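Local coordinates for transcriptional regulator ComR (Streptococcus vestibularis F0396, PDB 6HU8), which probably binds DNA as a peptide-responsive regulator of competence, with a helix-turn-helix domain joined to a tetratricopeptide domain, at residues S21-L25 against L37-E41; I74-Y78 against F111-P116; N83-K87 against D199-I204; I129-W135 against F170-Y174; L206-M211 against K232-I237. All blocks are in the same frame, centred on the assembly; numbering follows the deposited sequence.

Interaction 1 of 5, residues S21-L25 against L37-E41; sequences SREVL and LIRIE
Leu37 opens the contact by packing against the aliphatic part of Arg22. Its CD2 lies 3.9 Å from Arg22 CG. The same methyl is 4.3 Å from Leu25 CD2, so one branch of Leu37 serves both residues of helix 22-26. Just before that helix, Ser21 OG caps Val24 N at 3.1 Å. Ile38 comes next. Its CG1 sits over one face of the Arg22 guanidinium, off centre, and is 3.4 Å from Arg22 NE. The two side chains cross at about a right angle. Arg39 forms a salt bridge with Glu117, which links helix 34-41 to the tetratricopeptide region in this apo form. One turn after Leu37, Glu41 supplies the charge. Its OE1 takes both bonds from Arg22, 2.8 Å from NH2 and 3.0 Å from NE, and the NE bond is weak. The guanidinium and carboxylate planes are 55° apart, so the groups do not lie flat against one another. Arg22 is extended from CG to NE, which carries its charged end across to Glu41. The other oxygen, Glu41 OE2, forms a salt bridge with Arg15 NE of helix 3-17, so this carboxylate ties three helices together. This is the arrangement expected of the two helices of a Cro/C1-type helix-turn-helix.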
# COMPACT_ATOMS: atom_id res chain seq x y z
N SER A 21 -7.45 -12.64 -29.39
CA SER A 21 -7.83 -13.30 -28.14
C SER A 21 -7.43 -12.41 -26.97
O SER A 21 -6.63 -11.50 -27.13
CB SER A 21 -7.15 -14.65 -28.02
OG SER A 21 -5.81 -14.47 -27.64
N ARG A 22 -8.01 -12.66 -25.80
CA ARG A 22 -7.64 -11.91 -24.60
C ARG A 22 -6.18 -12.09 -24.25
O ARG A 22 -5.51 -11.12 -23.89
CB ARG A 22 -8.51 -12.31 -23.41
CG ARG A 22 -9.97 -11.98 -23.63
CD ARG A 22 -10.71 -12.02 -22.33
NE ARG A 22 -12.06 -11.50 -22.46
CZ ARG A 22 -13.14 -12.25 -22.66
NH1 ARG A 22 -13.03 -13.57 -22.76
NH2 ARG A 22 -14.33 -11.67 -22.76
N GLU A 23 -5.68 -13.32 -24.35
CA GLU A 23 -4.28 -13.57 -24.00
C GLU A 23 -3.35 -12.78 -24.94
O GLU A 23 -2.33 -12.27 -24.49
CB GLU A 23 -3.93 -15.08 -24.06
CG GLU A 23 -4.39 -15.87 -22.83
CD GLU A 23 -5.89 -16.11 -22.80
OE1 GLU A 23 -6.53 -15.98 -23.86
OE2 GLU A 23 -6.44 -16.42 -21.70
N VAL A 24 -3.71 -12.70 -26.22
CA VAL A 24 -2.90 -11.93 -27.17
C VAL A 24 -2.90 -10.44 -26.80
O VAL A 24 -1.85 -9.80 -26.74
CB VAL A 24 -3.40 -12.09 -28.61
CG1 VAL A 24 -2.77 -11.04 -29.55
CG2 VAL A 24 -3.10 -13.52 -29.12
N LEU A 25 -4.08 -9.89 -26.51
CA LEU A 25 -4.14 -8.48 -26.13
C LEU A 25 -3.28 -8.23 -24.88
O LEU A 25 -2.48 -7.27 -24.83
CB LEU A 25 -5.60 -8.04 -25.90
CG LEU A 25 -5.82 -6.51 -25.87
CD1 LEU A 25 -7.21 -6.15 -26.38
CD2 LEU A 25 -5.60 -5.95 -24.49
N LEU A 37 -8.97 -7.66 -17.86
CA LEU A 37 -9.69 -7.41 -19.12
C LEU A 37 -11.11 -7.96 -19.09
O LEU A 37 -12.06 -7.26 -19.44
CB LEU A 37 -8.92 -7.99 -20.32
CG LEU A 37 -9.60 -7.82 -21.70
CD1 LEU A 37 -9.89 -6.35 -22.01
CD2 LEU A 37 -8.72 -8.41 -22.80
N ILE A 38 -11.28 -9.21 -18.67
CA ILE A 38 -12.64 -9.77 -18.56
C ILE A 38 -13.62 -8.94 -17.71
O ILE A 38 -14.78 -8.78 -18.09
CB ILE A 38 -12.58 -11.21 -18.01
CG1 ILE A 38 -11.98 -12.13 -19.08
CG2 ILE A 38 -13.97 -11.73 -17.70
CD1 ILE A 38 -11.65 -13.53 -18.56
N ARG A 39 -13.17 -8.42 -16.57
CA ARG A 39 -14.04 -7.63 -15.70
C ARG A 39 -14.44 -6.32 -16.40
O ARG A 39 -15.56 -5.83 -16.24
CB ARG A 39 -13.36 -7.34 -14.35
CG ARG A 39 -13.33 -8.54 -13.41
CD ARG A 39 -12.86 -8.19 -12.01
NE ARG A 39 -11.47 -7.74 -11.97
CZ ARG A 39 -10.43 -8.56 -11.79
NH1 ARG A 39 -10.63 -9.87 -11.66
NH2 ARG A 39 -9.20 -8.07 -11.77
N ILE A 40 -13.52 -5.78 -17.19
CA ILE A 40 -13.82 -4.56 -17.96
C ILE A 40 -14.85 -4.87 -19.04
O ILE A 40 -15.89 -4.20 -19.13
CB ILE A 40 -12.54 -3.96 -18.60
CG1 ILE A 40 -11.61 -3.39 -17.52
CG2 ILE A 40 -12.89 -2.91 -19.68
CD1 ILE A 40 -10.24 -2.99 -18.04
N GLU A 41 -14.59 -5.91 -19.84
CA GLU A 41 -15.50 -6.26 -20.94
C GLU A 41 -16.88 -6.67 -20.44
O GLU A 41 -17.86 -6.51 -21.17
CB GLU A 41 -14.92 -7.38 -21.81
CG GLU A 41 -13.65 -6.93 -22.58
CD GLU A 41 -13.14 -7.97 -23.58
OE1 GLU A 41 -13.60 -9.13 -23.54
OE2 GLU A 41 -12.27 -7.63 -24.41

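Interaction 2 of 5, residues I74-Y78 against F111-P116; sequences IPDTY and FFDILP
Tyr78 and Phe111 form the centre of this contact. Tyr78 CB stands over the middle of the Phe111 ring, 3.9 Å from its centroid. The edge of the Tyr78 ring is turned toward that face in an offset edge-to-face pair, with planes at 75°. Leu115 CD2 covers a face of Tyr78, 3.6 Å from the ring centroid. Tyr78 CG is anti to the backbone N (chi1 166°), which sets the ring with its edge to Phe111 and a face under Leu115. Around this core, Ile74 CG2 meets Leu115 CD2 at 3.9 Å. The end of Ile74, CD1, touches CD of the Pro116 ring at 3.7 Å. Pro75 CD touches Ile114 CD1 at 3.8 Å. Further out, Glu119 of helix 117-131 hydrogen-bonds Tyr78 OH, and Leu120 and Leu123 of that helix touch Leu115. No hydrogen bond crosses between the two segments, and Ile114 O is buried with no partner in the model. The join therefore rests on apolar packing and ring contacts.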
# COMPACT_ATOMS: atom_id res chain seq x y z
N ILE A 74 -11.53 11.26 -13.26
CA ILE A 74 -11.86 11.29 -11.85
C ILE A 74 -11.77 12.74 -11.37
O ILE A 74 -10.81 13.43 -11.68
CB ILE A 74 -10.91 10.37 -11.06
CG1 ILE A 74 -10.87 8.97 -11.71
CG2 ILE A 74 -11.30 10.29 -9.59
CD1 ILE A 74 -9.79 8.06 -11.12
N PRO A 75 -12.80 13.21 -10.66
CA PRO A 75 -12.81 14.61 -10.19
C PRO A 75 -11.65 14.95 -9.24
O PRO A 75 -11.21 14.08 -8.48
CB PRO A 75 -14.16 14.72 -9.46
CG PRO A 75 -15.01 13.64 -10.06
CD PRO A 75 -14.06 12.51 -10.38
N ASP A 76 -11.18 16.19 -9.28
CA ASP A 76 -10.13 16.65 -8.37
C ASP A 76 -10.52 16.41 -6.91
O ASP A 76 -9.66 16.13 -6.09
CB ASP A 76 -9.85 18.15 -8.59
CG ASP A 76 -9.08 18.42 -9.87
OD1 ASP A 76 -8.56 17.46 -10.47
OD2 ASP A 76 -8.99 19.61 -10.27
N THR A 77 -11.80 16.52 -6.61
CA THR A 77 -12.32 16.35 -5.26
C THR A 77 -12.02 14.95 -4.68
O THR A 77 -11.76 14.80 -3.48
CB THR A 77 -13.84 16.58 -5.23
OG1 THR A 77 -14.44 15.81 -6.28
CG2 THR A 77 -14.16 18.06 -5.45
N TYR A 78 -12.08 13.93 -5.53
CA TYR A 78 -11.74 12.58 -5.09
C TYR A 78 -10.30 12.53 -4.61
O TYR A 78 -10.00 12.06 -3.51
CB TYR A 78 -11.94 11.55 -6.21
CG TYR A 78 -11.27 10.24 -5.86
CD1 TYR A 78 -11.86 9.36 -4.96
CD2 TYR A 78 -10.03 9.91 -6.39
CE1 TYR A 78 -11.25 8.16 -4.62
CE2 TYR A 78 -9.40 8.71 -6.05
CZ TYR A 78 -10.02 7.84 -5.17
OH TYR A 78 -9.42 6.65 -4.82
N PHE A 111 -17.93 8.39 -4.61
CA PHE A 111 -17.22 8.22 -5.87
C PHE A 111 -17.14 6.81 -6.44
O PHE A 111 -16.62 6.64 -7.54
CB PHE A 111 -15.79 8.75 -5.73
CG PHE A 111 -15.72 10.22 -5.44
CD1 PHE A 111 -16.00 11.14 -6.44
CD2 PHE A 111 -15.41 10.67 -4.18
CE1 PHE A 111 -15.96 12.50 -6.17
CE2 PHE A 111 -15.37 12.04 -3.91
CZ PHE A 111 -15.64 12.95 -4.90
N PHE A 112 -17.67 5.82 -5.73
CA PHE A 112 -17.46 4.43 -6.11
C PHE A 112 -17.83 4.13 -7.57
O PHE A 112 -17.30 3.19 -8.18
CB PHE A 112 -18.27 3.50 -5.20
CG PHE A 112 -19.73 3.41 -5.58
CD1 PHE A 112 -20.63 4.34 -5.10
CD2 PHE A 112 -20.18 2.40 -6.41
CE1 PHE A 112 -21.96 4.28 -5.46
CE2 PHE A 112 -21.51 2.32 -6.78
CZ PHE A 112 -22.41 3.26 -6.30
N ASP A 113 -18.74 4.92 -8.14
CA ASP A 113 -19.27 4.60 -9.46
C ASP A 113 -18.44 5.21 -10.60
O ASP A 113 -18.70 4.94 -11.77
CB ASP A 113 -20.75 5.05 -9.61
CG ASP A 113 -21.48 4.28 -10.72
OD1 ASP A 113 -21.16 3.09 -10.93
OD2 ASP A 113 -22.36 4.85 -11.41
N ILE A 114 -17.43 6.01 -10.27
CA ILE A 114 -16.58 6.53 -11.34
C ILE A 114 -15.12 6.15 -11.13
O ILE A 114 -14.24 6.71 -11.78
CB ILE A 114 -16.71 8.09 -11.48
CG1 ILE A 114 -16.56 8.78 -10.12
CG2 ILE A 114 -18.07 8.45 -12.08
CD1 ILE A 114 -15.13 8.97 -9.65
N LEU A 115 -14.87 5.21 -10.21
CA LEU A 115 -13.50 4.81 -9.87
C LEU A 115 -13.10 3.51 -10.58
O LEU A 115 -13.91 2.58 -10.70
CB LEU A 115 -13.33 4.63 -8.35
CG LEU A 115 -13.39 5.90 -7.49
CD1 LEU A 115 -13.36 5.61 -5.98
CD2 LEU A 115 -12.27 6.88 -7.85
N PRO A 116 -11.86 3.46 -11.09
CA PRO A 116 -11.35 2.21 -11.65
C PRO A 116 -11.01 1.20 -10.56
O PRO A 116 -10.99 1.53 -9.37
CB PRO A 116 -10.09 2.64 -12.40
CG PRO A 116 -9.59 3.81 -11.62
CD PRO A 116 -10.85 4.54 -11.15

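Interaction 3 of 5, residues N83-K87 against D199-I204; sequences NRLIK and DDAYNI
Ile204 meets the backbone carbonyls of Ile86 and Lys87 along most of its side chain. Its CB lies 4.0 Å from Ile86 O. The CG2 branch is closer to that oxygen, at 3.5 Å. The CG1 branch runs the other way, anti to the carbonyl carbon (chi1 -71°), and carries CD1 to the next residue. There CD1 is 3.2 Å from Lys87 O and 3.5 Å from Lys87 CA. Ala201, one turn earlier, meets the same two residues. Its backbone O is 3.5 Å from Ile86 CG2, and its N is 3.7 Å from Lys87 CG. No hydrogen bond links the segments. Asp200 OD1 bonds Ser240 OG, and Asp199 OD1 weakly caps Tyr202 N. The backbones are nearest at Ala201, CA 4.9 Å from Lys87 CA, consistent with its small side chain. The short segments' axes approach to 8.6 Å, at 40°. Helices 76-87 and 200-219 are far apart in sequence, and such a contact is consistent with the curled helical array of a tetratricopeptide domain.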
# COMPACT_ATOMS: atom_id res chain seq x y z
N ASN A 83 -6.15 12.01 -0.71
CA ASN A 83 -4.93 12.57 -0.13
C ASN A 83 -5.09 12.80 1.37
O ASN A 83 -4.24 12.39 2.16
CB ASN A 83 -4.54 13.87 -0.84
CG ASN A 83 -3.17 14.40 -0.41
OD1 ASN A 83 -2.15 13.75 -0.65
ND2 ASN A 83 -3.15 15.58 0.20
N ARG A 84 -6.19 13.44 1.78
CA ARG A 84 -6.44 13.68 3.21
C ARG A 84 -6.52 12.37 3.99
O ARG A 84 -5.93 12.25 5.07
CB ARG A 84 -7.73 14.48 3.41
CG ARG A 84 -7.58 15.97 3.10
CD ARG A 84 -8.91 16.71 3.27
NE ARG A 84 -9.11 17.68 2.20
CZ ARG A 84 -10.17 17.69 1.39
NH1 ARG A 84 -10.28 18.60 0.43
NH2 ARG A 84 -11.12 16.78 1.54
N LEU A 85 -7.24 11.40 3.43
CA LEU A 85 -7.39 10.06 4.01
C LEU A 85 -6.06 9.34 4.28
O LEU A 85 -5.83 8.84 5.38
CB LEU A 85 -8.26 9.18 3.08
CG LEU A 85 -8.16 7.66 3.25
CD1 LEU A 85 -8.62 7.25 4.64
CD2 LEU A 85 -8.94 6.88 2.18
N ILE A 86 -5.20 9.29 3.27
CA ILE A 86 -3.94 8.56 3.36
C ILE A 86 -2.96 9.23 4.33
O ILE A 86 -2.15 8.56 4.97
CB ILE A 86 -3.29 8.43 1.97
CG1 ILE A 86 -4.21 7.63 1.04
CG2 ILE A 86 -1.90 7.77 2.06
CD1 ILE A 86 -3.56 7.19 -0.24
N LYS A 87 -3.06 10.56 4.42
CA LYS A 87 -2.20 11.38 5.29
C LYS A 87 -2.59 11.28 6.77
O LYS A 87 -1.80 11.63 7.65
CB LYS A 87 -2.26 12.85 4.84
CG LYS A 87 -1.20 13.24 3.84
CD LYS A 87 -1.58 14.49 3.05
CE LYS A 87 -1.77 15.70 3.94
NZ LYS A 87 -1.99 16.90 3.08
N ASP A 199 6.01 14.80 -0.72
CA ASP A 199 4.66 14.29 -0.87
C ASP A 199 4.38 13.43 0.35
O ASP A 199 4.79 12.26 0.42
CB ASP A 199 4.51 13.48 -2.16
CG ASP A 199 3.12 12.88 -2.33
OD1 ASP A 199 2.20 13.16 -1.54
OD2 ASP A 199 2.94 12.11 -3.30
N ASP A 200 3.69 14.04 1.32
CA ASP A 200 3.43 13.39 2.60
C ASP A 200 2.57 12.13 2.44
O ASP A 200 2.85 11.13 3.09
CB ASP A 200 2.75 14.36 3.56
CG ASP A 200 3.69 15.46 4.05
OD1 ASP A 200 4.91 15.40 3.77
OD2 ASP A 200 3.20 16.38 4.74
N ALA A 201 1.55 12.18 1.59
CA ALA A 201 0.70 11.02 1.36
C ALA A 201 1.54 9.83 0.92
O ALA A 201 1.40 8.71 1.44
CB ALA A 201 -0.36 11.33 0.32
N TYR A 202 2.44 10.08 -0.04
CA TYR A 202 3.30 9.02 -0.56
C TYR A 202 4.25 8.54 0.52
O TYR A 202 4.46 7.32 0.72
CB TYR A 202 4.09 9.52 -1.78
CG TYR A 202 4.98 8.45 -2.40
CD1 TYR A 202 4.49 7.60 -3.39
CD2 TYR A 202 6.29 8.28 -1.98
CE1 TYR A 202 5.30 6.62 -3.95
CE2 TYR A 202 7.10 7.30 -2.54
CZ TYR A 202 6.59 6.48 -3.52
OH TYR A 202 7.39 5.50 -4.07
N ASN A 203 4.83 9.49 1.25
CA ASN A 203 5.80 9.15 2.28
C ASN A 203 5.15 8.42 3.44
O ASN A 203 5.79 7.58 4.08
CB ASN A 203 6.52 10.40 2.77
CG ASN A 203 7.44 10.98 1.73
OD1 ASN A 203 7.76 10.32 0.75
ND2 ASN A 203 7.85 12.22 1.93
N ILE A 204 3.88 8.70 3.72
CA ILE A 204 3.20 7.96 4.78
C ILE A 204 2.98 6.50 4.36
O ILE A 204 3.19 5.59 5.16
CB ILE A 204 1.88 8.62 5.16
CG1 ILE A 204 2.17 9.92 5.91
CG2 ILE A 204 1.08 7.72 6.06
CD1 ILE A 204 0.97 10.56 6.57

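Interaction 4 of 5, residues I129-W135 against F170-Y174; sequences ILSFTSW and FYHLY
A Schellman motif ends helix 117-131. Ile129 of its last turn, and Thr133 and Trp135 beyond it, meet Tyr171 and His172 of helix 160-173. Both helices belong to the tetratricopeptide region. Phe132 has the positive phi of the motif (64°), and the chain then turns along the side of Tyr171. Ile129 CG1 lies over a face of the Tyr171 ring, 3.8 Å from Tyr171 CG and offset toward the rim. The two side chains run alongside each other, pointing opposite ways. Tyr171 CG is anti to the backbone N, which extends the ring toward the turn. Its hydroxyl there donates to Thr133 O, with OH and O 2.7 Å apart. The donor stands above the carbonyl plane, 53° out of it. Close by, Thr133 OG1 donates to Ser131 OG at 2.7 Å, which helps to fix the turn. Trp135 closes the far end. Its five-membered ring stacks face to face on His172, with centroids 3.9 Å apart and planes at 23°. The His172 imidazole is also held from outside the contact. ND1 bonds Tyr168 O and NE2 bonds Glu142 OE2, a pairing that might favour a protonated imidazole. Tyr145 stacks on it as well. The stack is closest at the fused CD2-CE2 bond of the indole, where Trp135 CD2 lies 3.5 Å from His172 NE2.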
# COMPACT_ATOMS: atom_id res chain seq x y z
N ILE A 129 -7.13 -3.69 6.42
CA ILE A 129 -6.05 -3.58 7.40
C ILE A 129 -6.51 -2.82 8.65
O ILE A 129 -6.36 -3.32 9.76
CB ILE A 129 -4.79 -2.88 6.80
CG1 ILE A 129 -4.19 -3.72 5.67
CG2 ILE A 129 -3.74 -2.64 7.89
CD1 ILE A 129 -3.05 -3.06 4.94
N LEU A 130 -7.06 -1.62 8.46
CA LEU A 130 -7.51 -0.79 9.59
C LEU A 130 -8.52 -1.49 10.49
O LEU A 130 -8.61 -1.19 11.68
CB LEU A 130 -8.13 0.51 9.10
CG LEU A 130 -7.19 1.66 8.72
CD1 LEU A 130 -7.95 2.66 7.87
CD2 LEU A 130 -6.61 2.33 9.97
N SER A 131 -9.29 -2.42 9.93
CA SER A 131 -10.33 -3.10 10.68
C SER A 131 -9.94 -4.52 11.08
O SER A 131 -10.69 -5.21 11.77
CB SER A 131 -11.63 -3.14 9.87
OG SER A 131 -11.52 -4.08 8.82
N PHE A 132 -8.76 -4.96 10.65
CA PHE A 132 -8.25 -6.31 10.92
C PHE A 132 -9.11 -7.40 10.29
O PHE A 132 -9.18 -8.52 10.80
CB PHE A 132 -8.15 -6.57 12.43
CG PHE A 132 -6.97 -5.90 13.08
CD1 PHE A 132 -7.07 -4.60 13.56
CD2 PHE A 132 -5.77 -6.58 13.22
CE1 PHE A 132 -5.98 -3.99 14.17
CE2 PHE A 132 -4.68 -5.97 13.83
CZ PHE A 132 -4.79 -4.67 14.30
N THR A 133 -9.76 -7.07 9.17
CA THR A 133 -10.51 -8.06 8.42
C THR A 133 -9.56 -9.06 7.79
O THR A 133 -8.54 -8.68 7.22
CB THR A 133 -11.36 -7.40 7.31
OG1 THR A 133 -12.30 -6.50 7.90
CG2 THR A 133 -12.11 -8.46 6.51
N SER A 134 -9.90 -10.34 7.91
CA SER A 134 -9.09 -11.39 7.31
C SER A 134 -9.11 -11.29 5.80
O SER A 134 -10.18 -11.12 5.19
CB SER A 134 -9.60 -12.77 7.75
OG SER A 134 -9.20 -13.77 6.83
N TRP A 135 -7.95 -11.39 5.17
CA TRP A 135 -7.87 -11.27 3.73
C TRP A 135 -8.60 -12.44 3.03
O TRP A 135 -9.06 -12.31 1.90
CB TRP A 135 -6.41 -11.17 3.27
CG TRP A 135 -5.55 -12.35 3.58
CD1 TRP A 135 -4.67 -12.48 4.62
CD2 TRP A 135 -5.45 -13.56 2.83
NE1 TRP A 135 -4.04 -13.70 4.57
CE2 TRP A 135 -4.50 -14.39 3.47
CE3 TRP A 135 -6.08 -14.04 1.67
CZ2 TRP A 135 -4.17 -15.66 3.00
CZ3 TRP A 135 -5.75 -15.30 1.20
CH2 TRP A 135 -4.81 -16.09 1.87
N PHE A 170 2.28 -7.42 2.70
CA PHE A 170 2.88 -7.60 4.02
C PHE A 170 1.84 -8.06 5.04
O PHE A 170 2.12 -8.90 5.90
CB PHE A 170 3.54 -6.30 4.50
CG PHE A 170 4.74 -5.92 3.68
CD1 PHE A 170 5.60 -6.90 3.19
CD2 PHE A 170 5.01 -4.59 3.40
CE1 PHE A 170 6.72 -6.57 2.44
CE2 PHE A 170 6.14 -4.25 2.65
CZ PHE A 170 6.98 -5.24 2.16
N TYR A 171 0.62 -7.53 4.90
CA TYR A 171 -0.51 -7.94 5.72
C TYR A 171 -0.80 -9.45 5.60
O TYR A 171 -1.28 -10.05 6.56
CB TYR A 171 -1.74 -7.14 5.33
CG TYR A 171 -2.96 -7.31 6.20
CD1 TYR A 171 -2.97 -6.87 7.52
CD2 TYR A 171 -4.14 -7.84 5.68
CE1 TYR A 171 -4.11 -6.99 8.32
CE2 TYR A 171 -5.28 -7.96 6.46
CZ TYR A 171 -5.26 -7.54 7.78
OH TYR A 171 -6.40 -7.66 8.55
N HIS A 172 -0.53 -10.03 4.44
CA HIS A 172 -0.66 -11.49 4.27
C HIS A 172 0.37 -12.26 5.09
O HIS A 172 0.14 -13.40 5.51
CB HIS A 172 -0.50 -11.92 2.80
CG HIS A 172 -1.70 -11.66 1.95
ND1 HIS A 172 -2.21 -10.40 1.74
CD2 HIS A 172 -2.48 -12.51 1.24
CE1 HIS A 172 -3.27 -10.49 0.95
NE2 HIS A 172 -3.45 -11.75 0.63
N LEU A 173 1.54 -11.65 5.28
CA LEU A 173 2.66 -12.33 5.91
C LEU A 173 2.60 -12.25 7.42
O LEU A 173 3.35 -12.93 8.11
CB LEU A 173 3.99 -11.75 5.43
CG LEU A 173 4.27 -11.85 3.94
CD1 LEU A 173 5.68 -11.40 3.65
CD2 LEU A 173 4.04 -13.28 3.47
N TYR A 174 1.73 -11.40 7.94
CA TYR A 174 1.64 -11.18 9.38
C TYR A 174 1.36 -12.47 10.14
O TYR A 174 0.42 -13.19 9.84
CB TYR A 174 0.57 -10.15 9.71
CG TYR A 174 0.56 -9.75 11.16
CD1 TYR A 174 1.49 -8.84 11.66
CD2 TYR A 174 -0.37 -10.29 12.05
CE1 TYR A 174 1.49 -8.48 12.99
CE2 TYR A 174 -0.37 -9.94 13.39
CZ TYR A 174 0.56 -9.03 13.85
OH TYR A 174 0.57 -8.66 15.18

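Interaction 5 of 5, residues L206-M211 against K232-I237; sequences LFNDLM and KLLAVI
Lys232 NZ is gripped by two backbone carbonyls, Leu192 O and Gln194 O, while its aliphatic chain packs on Leu210. Lys232 CG lies 3.5 Å from Leu210 CD1. The chain bends at chi2 (83°) beyond CG, and its amino end leaves the contact for those carbonyls. The next residue, Leu233, is central to the apolar packing. Its CD2 sits over one face of the Phe207 ring, offset toward the rim and 3.7 Å from the centroid. This methyl is also 3.5 Å from Leu210 CB, a tight fit, and 3.8 Å from Met211 CG. It therefore fits among three residues of helix 200-219. Ile237, one turn on, touches the same ring, with CD1 3.6 Å from Phe207 CE1. Val236 completes the row, its CG2 3.8 Å from Leu206 CD2. No hydrogen bond crosses between the segments. Tyr245, in the loop before helix 246-261, and Val249 of that helix pack on Phe207; Val191 of helix 181-192 touches Leu206 and Leu210. The axes of the two short segments approach to 9.7 Å, with 159° between their directions. Two consecutive helices packed nearly antiparallel, with apolar side chains between them, are characteristic of the helical hairpins in tetratricopeptide domains.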
# COMPACT_ATOMS: atom_id res chain seq x y z
N LEU A 206 4.78 4.91 2.16
CA LEU A 206 6.11 4.31 2.13
C LEU A 206 6.62 4.03 3.54
O LEU A 206 7.23 2.97 3.82
CB LEU A 206 7.08 5.23 1.37
CG LEU A 206 8.55 4.81 1.34
CD1 LEU A 206 8.74 3.54 0.52
CD2 LEU A 206 9.44 5.95 0.83
N PHE A 207 6.37 4.97 4.45
CA PHE A 207 6.79 4.79 5.83
C PHE A 207 6.13 3.55 6.43
O PHE A 207 6.78 2.74 7.10
CB PHE A 207 6.47 6.03 6.66
CG PHE A 207 6.91 5.91 8.09
CD1 PHE A 207 8.21 6.24 8.44
CD2 PHE A 207 6.04 5.46 9.07
CE1 PHE A 207 8.64 6.12 9.76
CE2 PHE A 207 6.46 5.33 10.38
CZ PHE A 207 7.76 5.66 10.73
N ASN A 208 4.83 3.39 6.19
CA ASN A 208 4.09 2.27 6.76
C ASN A 208 4.53 0.92 6.16
O ASN A 208 4.53 -0.10 6.85
CB ASN A 208 2.59 2.48 6.55
CG ASN A 208 2.02 3.50 7.52
OD1 ASN A 208 2.53 3.65 8.63
ND2 ASN A 208 0.97 4.21 7.10
N ASP A 209 4.90 0.92 4.89
CA ASP A 209 5.48 -0.28 4.29
C ASP A 209 6.84 -0.60 4.91
O ASP A 209 7.15 -1.75 5.16
CB ASP A 209 5.65 -0.12 2.79
CG ASP A 209 4.36 -0.33 2.05
OD1 ASP A 209 3.32 -0.56 2.70
OD2 ASP A 209 4.39 -0.27 0.81
N LEU A 210 7.64 0.42 5.13
CA LEU A 210 8.94 0.21 5.78
C LEU A 210 8.75 -0.31 7.21
O LEU A 210 9.48 -1.20 7.66
CB LEU A 210 9.73 1.51 5.76
CG LEU A 210 10.30 1.88 4.40
CD1 LEU A 210 10.77 3.32 4.39
CD2 LEU A 210 11.44 0.96 4.05
N MET A 211 7.76 0.23 7.93
CA MET A 211 7.49 -0.28 9.27
C MET A 211 7.14 -1.76 9.22
O MET A 211 7.60 -2.53 10.08
CB MET A 211 6.38 0.51 9.97
CG MET A 211 6.82 1.91 10.48
SD MET A 211 7.99 1.93 11.86
CE MET A 211 6.88 1.60 13.23
N LYS A 232 16.18 4.02 6.25
CA LYS A 232 15.21 4.55 5.29
C LYS A 232 14.05 5.18 6.04
O LYS A 232 13.58 6.27 5.69
CB LYS A 232 14.72 3.45 4.35
CG LYS A 232 13.96 4.00 3.12
CD LYS A 232 14.92 4.43 2.03
CE LYS A 232 14.19 4.86 0.75
NZ LYS A 232 14.91 4.38 -0.46
N LEU A 233 13.60 4.49 7.09
CA LEU A 233 12.52 5.02 7.94
C LEU A 233 12.85 6.41 8.48
O LEU A 233 12.01 7.32 8.45
CB LEU A 233 12.24 4.06 9.09
CG LEU A 233 11.42 2.83 8.77
CD1 LEU A 233 11.73 1.80 9.83
CD2 LEU A 233 9.94 3.19 8.78
N LEU A 234 14.08 6.58 8.97
CA LEU A 234 14.52 7.86 9.51
C LEU A 234 14.65 8.89 8.38
O LEU A 234 14.35 10.07 8.58
CB LEU A 234 15.85 7.70 10.26
CG LEU A 234 15.82 6.88 11.56
CD1 LEU A 234 17.19 6.86 12.22
CD2 LEU A 234 14.78 7.42 12.52
N ALA A 235 15.09 8.44 7.21
CA ALA A 235 15.17 9.34 6.04
C ALA A 235 13.80 9.86 5.61
O ALA A 235 13.66 11.04 5.25
CB ALA A 235 15.85 8.64 4.88
N VAL A 236 12.78 9.01 5.66
CA VAL A 236 11.43 9.47 5.32
C VAL A 236 10.92 10.46 6.36
O VAL A 236 10.37 11.51 6.01
CB VAL A 236 10.43 8.31 5.21
CG1 VAL A 236 9.02 8.84 5.02
CG2 VAL A 236 10.82 7.38 4.06
N ILE A 237 11.12 10.14 7.64
CA ILE A 237 10.73 11.05 8.72
C ILE A 237 11.41 12.41 8.55
O ILE A 237 10.77 13.46 8.70
CB ILE A 237 11.09 10.46 10.11
CG1 ILE A 237 10.11 9.34 10.48
CG2 ILE A 237 11.09 11.57 11.18
CD1 ILE A 237 10.55 8.49 11.66

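Interaction 1 lies in the helix-turn-helix region, and interactions 2 to 5 lie in the tetratricopeptide region. The centres of interactions 1 and 2 are about 24 Å apart, and their nearest atoms about 8 Å. Interactions 2 and 3 share helix 76-87, with centres about 18 Å apart. Interactions 3 and 5 share helix 200-219 and touch, with Asn203 O 3.6 Å from Val236 CG1. Interaction 4 touches interaction 5 through Phe170 CE2 and Asp209 O, 3.7 Å apart. Interactions 3, 4 and 5 thus adjoin the same long helix, 200-219. Interaction 1 is about 37 Å from interaction 5, centre to centre, across the centre of the chain.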